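Fe(2+) transporter FeoB (Legionella pneumophila, PDB 3IBY) probably transports ferrous iron across the bacterial inner membrane in a GTP-driven uptake system, its cytosolic part given here carrying the GTP-binding G domain. Local coordinates at residues A[113-121]-A[139-150]; A[182-193]-A[219-230]. All blocks are in the same frame, centred on the assembly; numbering follows the deposited sequence.

Interaction 1 (A[113-121]-A[139-150])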
loop_
_atom_site.group_PDB
_atom_site.type_symbol
_atom_site.label_atom_id
_atom_site.label_comp_id
_atom_site.label_asym_id
_atom_site.label_seq_id
_atom_site.Cartn_x
_atom_site.Cartn_y
_atom_site.Cartn_z
ATOM N N VAL A 113 -2.721 -5.793 -6.008
ATOM C CA VAL A 113 -1.919 -4.595 -6.100
ATOM C C VAL A 113 -1.057 -4.705 -7.328
ATOM O O VAL A 113 -0.596 -5.778 -7.663
ATOM C CB VAL A 113 -0.986 -4.359 -4.871
ATOM C CG1 VAL A 113 -0.255 -3.031 -4.971
ATOM C CG2 VAL A 113 -1.773 -4.410 -3.586
ATOM N N VAL A 114 -0.872 -3.563 -7.992
ATOM C CA VAL A 114 0.046 -3.386 -9.100
ATOM C C VAL A 114 0.919 -2.191 -8.635
ATOM O O VAL A 114 0.390 -1.246 -8.044
ATOM C CB VAL A 114 -0.735 -3.038 -10.389
ATOM C CG1 VAL A 114 -1.664 -1.872 -10.115
ATOM C CG2 VAL A 114 0.205 -2.666 -11.514
ATOM N N VAL A 115 2.236 -2.250 -8.861
ATOM C CA VAL A 115 3.123 -1.159 -8.489
ATOM C C VAL A 115 3.436 -0.345 -9.723
ATOM O O VAL A 115 3.743 -0.904 -10.782
ATOM C CB VAL A 115 4.392 -1.661 -7.866
ATOM C CG1 VAL A 115 5.355 -0.514 -7.650
ATOM C CG2 VAL A 115 4.076 -2.303 -6.571
ATOM N N ALA A 116 3.271 0.970 -9.592
ATOM C CA ALA A 116 3.626 1.975 -10.622
ATOM C C ALA A 116 4.906 2.619 -10.140
ATOM O O ALA A 116 4.885 3.305 -9.128
ATOM C CB ALA A 116 2.564 3.029 -10.737
ATOM N N LEU A 117 6.027 2.362 -10.818
ATOM C CA LEU A 117 7.359 2.722 -10.299
ATOM C C LEU A 117 7.701 3.989 -11.022
ATOM O O LEU A 117 8.121 3.975 -12.161
ATOM C CB LEU A 117 8.338 1.605 -10.609
ATOM C CG LEU A 117 9.552 1.260 -9.734
ATOM C CD1 LEU A 117 10.682 0.964 -10.695
ATOM C CD2 LEU A 117 9.939 2.331 -8.728
ATOM N N ASN A 118 7.410 5.097 -10.362
ATOM C CA ASN A 118 7.418 6.404 -10.994
ATOM C C ASN A 118 8.817 7.049 -10.874
ATOM O O ASN A 118 9.680 6.539 -10.184
ATOM C CB ASN A 118 6.309 7.257 -10.355
ATOM C CG ASN A 118 5.968 8.517 -11.144
ATOM O OD1 ASN A 118 6.342 8.669 -12.323
ATOM N ND2 ASN A 118 5.257 9.441 -10.489
ATOM N N MET A 119 9.036 8.130 -11.617
ATOM C CA MET A 119 10.223 8.984 -11.523
ATOM C C MET A 119 11.475 8.261 -11.956
ATOM O O MET A 119 12.587 8.485 -11.427
ATOM C CB MET A 119 10.381 9.506 -10.120
ATOM C CG MET A 119 9.123 10.103 -9.530
ATOM S SD MET A 119 8.623 11.605 -10.348
ATOM C CE MET A 119 7.798 12.470 -9.001
ATOM N N MET A 120 11.292 7.399 -12.937
ATOM C CA MET A 120 12.405 6.632 -13.448
ATOM C C MET A 120 13.485 7.559 -14.060
ATOM O O MET A 120 14.692 7.186 -14.117
ATOM C CB MET A 120 11.924 5.629 -14.502
ATOM C CG MET A 120 11.022 4.544 -13.993
ATOM S SD MET A 120 11.820 3.551 -12.761
ATOM C CE MET A 120 13.056 2.606 -13.676
ATOM N N ASP A 121 13.050 8.730 -14.526
ATOM C CA ASP A 121 13.951 9.661 -15.172
ATOM C C ASP A 121 14.808 10.318 -14.114
ATOM O O ASP A 121 16.036 10.415 -14.264
ATOM C CB ASP A 121 13.197 10.680 -16.065
ATOM C CG ASP A 121 12.101 11.471 -15.334
ATOM O OD1 ASP A 121 11.536 11.011 -14.303
ATOM O OD2 ASP A 121 11.774 12.568 -15.802
ATOM N N LEU A 139 8.651 -9.060 -4.915
ATOM C CA LEU A 139 7.370 -8.552 -4.370
ATOM C C LEU A 139 6.131 -9.377 -4.777
ATOM O O LEU A 139 5.043 -9.220 -4.173
ATOM C CB LEU A 139 7.113 -7.091 -4.798
ATOM C CG LEU A 139 8.019 -5.955 -4.312
ATOM C CD1 LEU A 139 7.454 -4.600 -4.729
ATOM C CD2 LEU A 139 8.254 -6.022 -2.812
ATOM N N GLY A 140 6.254 -10.202 -5.819
ATOM C CA GLY A 140 5.119 -11.001 -6.285
ATOM C C GLY A 140 3.955 -10.255 -6.927
ATOM O O GLY A 140 2.868 -10.770 -6.982
ATOM N N CYS A 141 4.165 -9.042 -7.418
ATOM C CA CYS A 141 3.130 -8.321 -8.184
ATOM C C CYS A 141 3.759 -7.612 -9.359
ATOM O O CYS A 141 4.956 -7.335 -9.325
ATOM C CB CYS A 141 2.467 -7.277 -7.320
ATOM S SG CYS A 141 3.526 -5.859 -6.871
ATOM N N SER A 142 2.959 -7.301 -10.386
ATOM C CA SER A 142 3.435 -6.456 -11.475
ATOM C C SER A 142 4.074 -5.204 -10.914
ATOM O O SER A 142 3.496 -4.545 -10.028
ATOM C CB SER A 142 2.298 -6.021 -12.385
ATOM O OG SER A 142 1.706 -7.144 -12.998
ATOM N N VAL A 143 5.281 -4.921 -11.406
ATOM C CA VAL A 143 5.987 -3.654 -11.136
ATOM C C VAL A 143 6.149 -2.970 -12.498
ATOM O O VAL A 143 6.766 -3.537 -13.397
ATOM C CB VAL A 143 7.362 -3.871 -10.458
ATOM C CG1 VAL A 143 7.935 -2.547 -10.044
ATOM C CG2 VAL A 143 7.251 -4.771 -9.265
ATOM N N ILE A 144 5.527 -1.804 -12.664
ATOM C CA ILE A 144 5.414 -1.188 -13.979
ATOM C C ILE A 144 6.125 0.141 -13.912
ATOM O O ILE A 144 5.647 1.072 -13.252
ATOM C CB ILE A 144 3.940 -0.976 -14.429
ATOM C CG1 ILE A 144 3.173 -2.328 -14.518
ATOM C CG2 ILE A 144 3.885 -0.195 -15.757
ATOM C CD1 ILE A 144 3.560 -3.275 -15.665
ATOM N N PRO A 145 7.290 0.228 -14.551
ATOM C CA PRO A 145 8.064 1.452 -14.605
ATOM C C PRO A 145 7.381 2.509 -15.456
ATOM O O PRO A 145 6.954 2.195 -16.572
ATOM C CB PRO A 145 9.354 1.031 -15.293
ATOM C CG PRO A 145 9.375 -0.452 -15.270
ATOM C CD PRO A 145 8.006 -0.930 -15.106
ATOM N N ILE A 146 7.279 3.732 -14.926
ATOM C CA ILE A 146 6.636 4.872 -15.616
ATOM C C ILE A 146 7.320 6.240 -15.405
ATOM O O ILE A 146 8.249 6.393 -14.609
ATOM C CB ILE A 146 5.155 5.038 -15.165
ATOM C CG1 ILE A 146 5.062 5.431 -13.672
ATOM C CG2 ILE A 146 4.356 3.757 -15.433
ATOM C CD1 ILE A 146 3.724 6.006 -13.244
ATOM N N GLN A 147 6.843 7.232 -16.152
ATOM C CA GLN A 147 7.153 8.647 -15.912
ATOM C C GLN A 147 5.859 9.410 -16.155
ATOM O O GLN A 147 5.512 9.763 -17.288
ATOM C CB GLN A 147 8.239 9.156 -16.838
ATOM C CG GLN A 147 9.526 8.368 -16.819
ATOM C CD GLN A 147 10.498 8.840 -17.873
ATOM O OE1 GLN A 147 11.232 8.052 -18.437
ATOM N NE2 GLN A 147 10.473 10.116 -18.164
ATOM N N ALA A 148 5.120 9.592 -15.072
ATOM C CA ALA A 148 3.751 10.002 -15.166
ATOM C C ALA A 148 3.742 11.369 -15.785
ATOM O O ALA A 148 2.935 11.660 -16.667
ATOM C CB ALA A 148 3.127 10.027 -13.776
ATOM N N HIS A 149 4.656 12.213 -15.313
ATOM C CA HIS A 149 4.798 13.595 -15.831
ATOM C C HIS A 149 5.013 13.675 -17.355
ATOM O O HIS A 149 4.805 14.712 -17.958
ATOM C CB HIS A 149 5.903 14.374 -15.058
ATOM C CG HIS A 149 7.220 13.663 -14.986
ATOM N ND1 HIS A 149 7.354 12.384 -14.494
ATOM C CD2 HIS A 149 8.466 14.059 -15.337
ATOM C CE1 HIS A 149 8.622 12.023 -14.553
ATOM N NE2 HIS A 149 9.317 13.015 -15.078
ATOM N N LYS A 150 5.436 12.573 -17.952
ATOM C CA LYS A 150 5.760 12.527 -19.363
ATOM C C LYS A 150 4.939 11.467 -20.094
ATOM O O LYS A 150 5.162 11.213 -21.263
ATOM C CB LYS A 150 7.261 12.266 -19.506
ATOM C CG LYS A 150 8.140 13.456 -19.107
ATOM C CD LYS A 150 9.607 13.056 -18.840
ATOM C CE LYS A 150 10.261 12.418 -20.023
ATOM N NZ LYS A 150 11.718 12.233 -19.835
HETATM O O HOH W 1 5.121 11.592 -12.028
HETATM O O HOH W 2 12.610 13.903 -17.768
#
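Val115 and Leu117 hold strand 113-118 to strand 143-145 through both their backbone groups. Val115 N donates to Ser142 O at 2.9 Å, and Val115 O accepts from Ile144 N; Leu117 N then donates to Ile144 O, and Leu117 O accepts from Ile146 N at 2.9 Å. The ladder is parallel, and side chains alternate across it. On one face Val115 CG1 and Val143 CG1 lie side by side, 4.1 Å apart, while Val115 CG2, anti to its carbonyl carbon, reaches Cys141 SG at 3.6 Å. On the other face Ala116 CB meets Ile146 CD1, and Leu157 of helix 154-162 packs over Ala116 and Ile144.

This is the edge of the P-loop GTPase sheet, where two guanine-recognition motifs leave adjacent strands: 118-121 is the NKxD-type (G4) element, here Asn-Met-Met-Asp, and 147-149 corresponds to G5. Both are predicted to bind GTP. Asn118 joins them. Its OD1 accepts from Ala148 N at 3.1 Å in a nearly straight bond (168°) and more weakly from Met119 N, whereas ND2 donates to Cys12 O of the P-loop and to a water. With both ends of the amide engaged, its rotation is fixed.

Farther along, His149 NE2 donates to Asp121 OD2 at 2.6 Å, on the syn side but tilted out of the carboxylate plane; the oxygen lies near the ring plane, with the two flat groups turned 38° apart. A water bridges the same OD2 to Lys150 NZ, a nearby positive charge that would tend to stabilise the carboxylate. Thr16 of helix 14-22 touches both Ala148 and His149.

Interaction 2 (A[182-193]-A[219-230])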
loop_
_atom_site.group_PDB
_atom_site.type_symbol
_atom_site.label_atom_id
_atom_site.label_comp_id
_atom_site.label_asym_id
_atom_site.label_seq_id
_atom_site.Cartn_x
_atom_site.Cartn_y
_atom_site.Cartn_z
ATOM N N ILE A 182 2.487 -13.857 19.592
ATOM C CA ILE A 182 1.474 -12.850 19.950
ATOM C C ILE A 182 0.612 -12.489 18.753
ATOM O O ILE A 182 -0.592 -12.367 18.883
ATOM C CB ILE A 182 2.105 -11.537 20.517
ATOM C CG1 ILE A 182 2.753 -11.784 21.872
ATOM C CG2 ILE A 182 1.030 -10.431 20.682
ATOM C CD1 ILE A 182 3.624 -10.633 22.366
ATOM N N LEU A 183 1.240 -12.300 17.597
ATOM C CA LEU A 183 0.510 -12.012 16.375
ATOM C C LEU A 183 -0.400 -13.182 15.962
ATOM O O LEU A 183 -1.501 -12.946 15.428
ATOM C CB LEU A 183 1.462 -11.665 15.222
ATOM C CG LEU A 183 2.264 -10.346 15.183
ATOM C CD1 LEU A 183 3.255 -10.419 14.031
ATOM C CD2 LEU A 183 1.401 -9.050 15.053
ATOM N N ASN A 184 0.022 -14.429 16.201
ATOM C CA ASN A 184 -0.827 -15.568 15.838
ATOM C C ASN A 184 -2.015 -15.747 16.810
ATOM O O ASN A 184 -3.098 -16.187 16.392
ATOM C CB ASN A 184 -0.009 -16.865 15.690
ATOM C CG ASN A 184 1.093 -16.762 14.634
ATOM O OD1 ASN A 184 0.992 -16.036 13.649
ATOM N ND2 ASN A 184 2.155 -17.490 14.853
ATOM N N ASP A 185 -1.822 -15.409 18.095
ATOM C CA ASP A 185 -2.942 -15.366 19.071
ATOM C C ASP A 185 -3.920 -14.256 18.659
ATOM O O ASP A 185 -5.131 -14.442 18.604
ATOM C CB ASP A 185 -2.463 -15.130 20.523
ATOM C CG ASP A 185 -2.090 -16.431 21.260
ATOM O OD1 ASP A 185 -1.323 -16.368 22.256
ATOM O OD2 ASP A 185 -2.552 -17.520 20.843
ATOM N N LEU A 186 -3.366 -13.103 18.347
ATOM C CA LEU A 186 -4.156 -11.969 17.961
ATOM C C LEU A 186 -4.989 -12.306 16.719
ATOM O O LEU A 186 -6.206 -12.138 16.749
ATOM C CB LEU A 186 -3.234 -10.779 17.738
ATOM C CG LEU A 186 -3.856 -9.410 17.847
ATOM C CD1 LEU A 186 -4.465 -9.222 19.216
ATOM C CD2 LEU A 186 -2.795 -8.368 17.565
ATOM N N GLU A 187 -4.351 -12.831 15.668
ATOM C CA GLU A 187 -5.081 -13.280 14.470
ATOM C C GLU A 187 -6.224 -14.235 14.797
ATOM O O GLU A 187 -7.310 -14.115 14.252
ATOM C CB GLU A 187 -4.154 -13.930 13.421
ATOM C CG GLU A 187 -4.883 -14.313 12.101
ATOM C CD GLU A 187 -3.963 -14.706 10.901
ATOM O OE1 GLU A 187 -2.862 -15.258 11.105
ATOM O OE2 GLU A 187 -4.362 -14.485 9.725
ATOM N N ASN A 188 -5.993 -15.178 15.688
ATOM C CA ASN A 188 -7.017 -16.182 15.996
ATOM C C ASN A 188 -8.169 -15.646 16.858
ATOM O O ASN A 188 -9.333 -15.927 16.597
ATOM C CB ASN A 188 -6.342 -17.401 16.648
ATOM C CG ASN A 188 -5.441 -18.172 15.656
ATOM O OD1 ASN A 188 -4.295 -18.543 15.977
ATOM N ND2 ASN A 188 -5.972 -18.410 14.442
ATOM N N GLN A 189 -7.834 -14.878 17.889
ATOM C CA GLN A 189 -8.812 -14.085 18.631
ATOM C C GLN A 189 -9.799 -13.438 17.629
ATOM O O GLN A 189 -11.024 -13.629 17.738
ATOM C CB GLN A 189 -8.074 -13.009 19.440
ATOM C CG GLN A 189 -8.705 -12.525 20.769
ATOM C CD GLN A 189 -7.669 -11.772 21.688
ATOM O OE1 GLN A 189 -6.481 -11.668 21.356
ATOM N NE2 GLN A 189 -8.134 -11.268 22.841
ATOM N N LEU A 190 -9.255 -12.721 16.634
ATOM C CA LEU A 190 -10.061 -12.041 15.611
ATOM C C LEU A 190 -10.945 -12.986 14.790
ATOM O O LEU A 190 -12.121 -12.704 14.592
ATOM C CB LEU A 190 -9.175 -11.219 14.659
ATOM C CG LEU A 190 -8.398 -10.078 15.311
ATOM C CD1 LEU A 190 -7.707 -9.258 14.299
ATOM C CD2 LEU A 190 -9.317 -9.222 16.182
ATOM N N ILE A 191 -10.388 -14.097 14.310
ATOM C CA ILE A 191 -11.180 -15.061 13.538
ATOM C C ILE A 191 -12.378 -15.550 14.362
ATOM O O ILE A 191 -13.502 -15.555 13.869
ATOM C CB ILE A 191 -10.319 -16.244 13.037
ATOM C CG1 ILE A 191 -9.309 -15.762 11.987
ATOM C CG2 ILE A 191 -11.168 -17.309 12.415
ATOM C CD1 ILE A 191 -8.094 -16.643 11.824
ATOM N N SER A 192 -12.146 -15.899 15.624
ATOM C CA SER A 192 -13.232 -16.346 16.530
ATOM C C SER A 192 -14.298 -15.288 16.751
ATOM O O SER A 192 -15.491 -15.615 16.893
ATOM C CB SER A 192 -12.680 -16.710 17.916
ATOM O OG SER A 192 -11.631 -17.637 17.821
ATOM N N LYS A 193 -13.832 -14.036 16.847
ATOM C CA LYS A 193 -14.691 -12.867 16.935
ATOM C C LYS A 193 -15.696 -12.855 15.786
ATOM O O LYS A 193 -16.779 -12.304 15.925
ATOM C CB LYS A 193 -13.846 -11.584 16.918
ATOM C CG LYS A 193 -13.850 -10.792 18.215
ATOM C CD LYS A 193 -15.180 -10.017 18.383
ATOM C CE LYS A 193 -15.461 -9.644 19.856
ATOM N NZ LYS A 193 -16.903 -9.289 20.117
ATOM N N PHE A 219 -13.538 -2.025 21.497
ATOM C CA PHE A 219 -12.947 -3.386 21.412
ATOM C C PHE A 219 -11.445 -3.295 21.027
ATOM O O PHE A 219 -10.600 -4.095 21.478
ATOM C CB PHE A 219 -13.755 -4.235 20.385
ATOM C CG PHE A 219 -13.062 -5.506 19.931
ATOM C CD1 PHE A 219 -12.933 -6.596 20.782
ATOM C CD2 PHE A 219 -12.554 -5.617 18.640
ATOM C CE1 PHE A 219 -12.285 -7.778 20.355
ATOM C CE2 PHE A 219 -11.901 -6.799 18.203
ATOM C CZ PHE A 219 -11.769 -7.873 19.060
ATOM N N THR A 220 -11.152 -2.312 20.171
ATOM C CA THR A 220 -9.789 -1.976 19.744
ATOM C C THR A 220 -8.957 -1.417 20.924
ATOM O O THR A 220 -7.739 -1.577 20.947
ATOM C CB THR A 220 -9.818 -0.961 18.517
ATOM O OG1 THR A 220 -10.610 -1.517 17.452
ATOM C CG2 THR A 220 -8.370 -0.598 17.973
ATOM N N GLU A 221 -9.600 -0.786 21.910
ATOM C CA GLU A 221 -8.841 -0.202 23.008
ATOM C C GLU A 221 -8.493 -1.241 24.066
ATOM O O GLU A 221 -7.475 -1.126 24.743
ATOM C CB GLU A 221 -9.574 1.003 23.577
ATOM C CG GLU A 221 -9.451 2.217 22.664
ATOM C CD GLU A 221 -10.687 3.092 22.668
ATOM O OE1 GLU A 221 -11.368 3.151 23.727
ATOM O OE2 GLU A 221 -10.976 3.714 21.608
ATOM N N SER A 222 -9.325 -2.267 24.178
ATOM C CA SER A 222 -9.070 -3.361 25.107
ATOM C C SER A 222 -7.894 -4.182 24.607
ATOM O O SER A 222 -6.909 -4.336 25.307
ATOM C CB SER A 222 -10.337 -4.222 25.332
ATOM O OG SER A 222 -11.103 -4.347 24.142
ATOM N N LEU A 223 -7.969 -4.675 23.384
ATOM C CA LEU A 223 -6.810 -5.359 22.814
ATOM C C LEU A 223 -5.472 -4.582 22.935
ATOM O O LEU A 223 -4.451 -5.169 23.271
ATOM C CB LEU A 223 -7.063 -5.723 21.352
ATOM C CG LEU A 223 -7.972 -6.912 21.063
ATOM C CD1 LEU A 223 -7.652 -7.429 19.667
ATOM C CD2 LEU A 223 -7.819 -8.025 22.093
ATOM N N LEU A 224 -5.498 -3.273 22.665
ATOM C CA LEU A 224 -4.284 -2.417 22.698
ATOM C C LEU A 224 -3.615 -2.368 24.078
ATOM O O LEU A 224 -2.391 -2.265 24.175
ATOM C CB LEU A 224 -4.561 -0.962 22.209
ATOM C CG LEU A 224 -4.487 -0.666 20.691
ATOM C CD1 LEU A 224 -4.806 0.824 20.304
ATOM C CD2 LEU A 224 -3.123 -1.077 20.119
ATOM N N ILE A 225 -4.400 -2.411 25.140
ATOM C CA ILE A 225 -3.787 -2.400 26.453
ATOM C C ILE A 225 -3.243 -3.792 26.708
ATOM O O ILE A 225 -2.157 -3.932 27.287
ATOM C CB ILE A 225 -4.709 -1.896 27.557
ATOM C CG1 ILE A 225 -6.101 -2.524 27.449
ATOM C CG2 ILE A 225 -4.778 -0.399 27.466
ATOM C CD1 ILE A 225 -7.066 -2.086 28.504
ATOM N N LYS A 226 -3.952 -4.802 26.211
ATOM C CA LYS A 226 -3.493 -6.170 26.319
ATOM C C LYS A 226 -2.122 -6.351 25.666
ATOM O O LYS A 226 -1.301 -7.124 26.162
ATOM C CB LYS A 226 -4.486 -7.122 25.674
ATOM C CG LYS A 226 -4.211 -8.598 25.950
ATOM C CD LYS A 226 -4.408 -9.434 24.698
ATOM C CE LYS A 226 -4.223 -10.917 24.966
ATOM N NZ LYS A 226 -5.495 -11.694 24.773
ATOM N N LEU A 227 -1.867 -5.653 24.563
ATOM C CA LEU A 227 -0.566 -5.770 23.866
ATOM C C LEU A 227 0.571 -5.062 24.626
ATOM O O LEU A 227 1.697 -5.560 24.661
ATOM C CB LEU A 227 -0.668 -5.281 22.417
ATOM C CG LEU A 227 -1.482 -6.204 21.481
ATOM C CD1 LEU A 227 -2.060 -5.438 20.274
ATOM C CD2 LEU A 227 -0.663 -7.430 21.008
ATOM N N GLN A 228 0.253 -3.926 25.256
ATOM C CA GLN A 228 1.167 -3.242 26.186
ATOM C C GLN A 228 1.506 -4.065 27.445
ATOM O O GLN A 228 2.668 -4.057 27.912
ATOM C CB GLN A 228 0.591 -1.881 26.623
ATOM C CG GLN A 228 1.094 -0.672 25.837
ATOM C CD GLN A 228 0.078 -0.171 24.850
ATOM O OE1 GLN A 228 -1.045 0.177 25.231
ATOM N NE2 GLN A 228 0.459 -0.124 23.570
ATOM N N GLU A 229 0.513 -4.760 28.007
ATOM C CA GLU A 229 0.759 -5.547 29.214
ATOM C C GLU A 229 1.711 -6.714 28.934
ATOM O O GLU A 229 2.301 -7.247 29.877
ATOM C CB GLU A 229 -0.536 -6.071 29.879
ATOM C CG GLU A 229 -0.361 -6.400 31.388
ATOM C CD GLU A 229 -1.040 -7.688 31.842
ATOM O OE1 GLU A 229 -2.139 -7.981 31.323
ATOM O OE2 GLU A 229 -0.493 -8.394 32.740
ATOM N N THR A 230 1.872 -7.130 27.672
ATOM C CA THR A 230 2.898 -8.135 27.378
ATOM C C THR A 230 4.294 -7.509 27.507
ATOM O O THR A 230 5.296 -8.239 27.478
ATOM C CB THR A 230 2.771 -8.778 25.988
ATOM O OG1 THR A 230 3.160 -7.820 24.995
ATOM C CG2 THR A 230 1.343 -9.322 25.747
#
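Leu223 projects from helix 219-229 into the hollow between Leu186, Gln189 and Leu190 of the nearly antiparallel helix 182-193. Its two methyls divide the space: CD1 touches Leu186 CD1 at 3.7 Å, the two side chains crossing at a slant, and CD2 lies against the end of Gln189, which slides past it in the opposite direction. One turn on, Leu227 lies between Ile182 and Leu186. Its CD1 faces Leu186 CD2 tip to tip, and its CD2 presses on Ile182 CG2 at 3.5 Å. With CG anti to the backbone N (chi1 -157°), the branch of Leu186 lies between both neighbours, and chi2 near 59° turns CD1 to Leu223 and CD2 to Leu227.

The far ends are filled differently. Ile182 CD1 reaches Thr230 OG1 at 3.9 Å, while Phe219 offers its ring edge to Leu190 CD2 and has the aliphatic chain of Lys193 running past it, Lys193 CG 3.7 Å from Phe219 CZ. The short segments' axes come no closer than 12.3 Å, bridged mid-way by branched side chains. Leu234 of helix 234-253 touches Ile182 and Leu227, extending the apolar seam within the helical part, consistent with the protein's GDI domain.

With no clear hydrogen bond across it, and at most a weak cation-pi attraction from Lys193, the contact depends on apolar packing and shape.

In the fold
The two contacts illustrate how secondary structure sets the chemistry of a contact. Interaction 1 joins neighbouring strands in the G domain, so repeating backbone hydrogen bonds carry it; it grades from a largely buried strand pair at the sheet edge to a more open, polar end at the predicted nucleotide site. Interaction 2 joins helices whose backbone bonds are spent internally, leaving side chains to do the work: a leucine-rich middle with longer, polar-ended chains at its rim. It buries 472 Å² against 778 Å². They share no secondary-structure element and lie on opposite sides of the chain's centre. The nearest atoms of interactions 1 and 2 are about 17 Å apart, and interaction 2 lies away from the predicted GTP-binding residues.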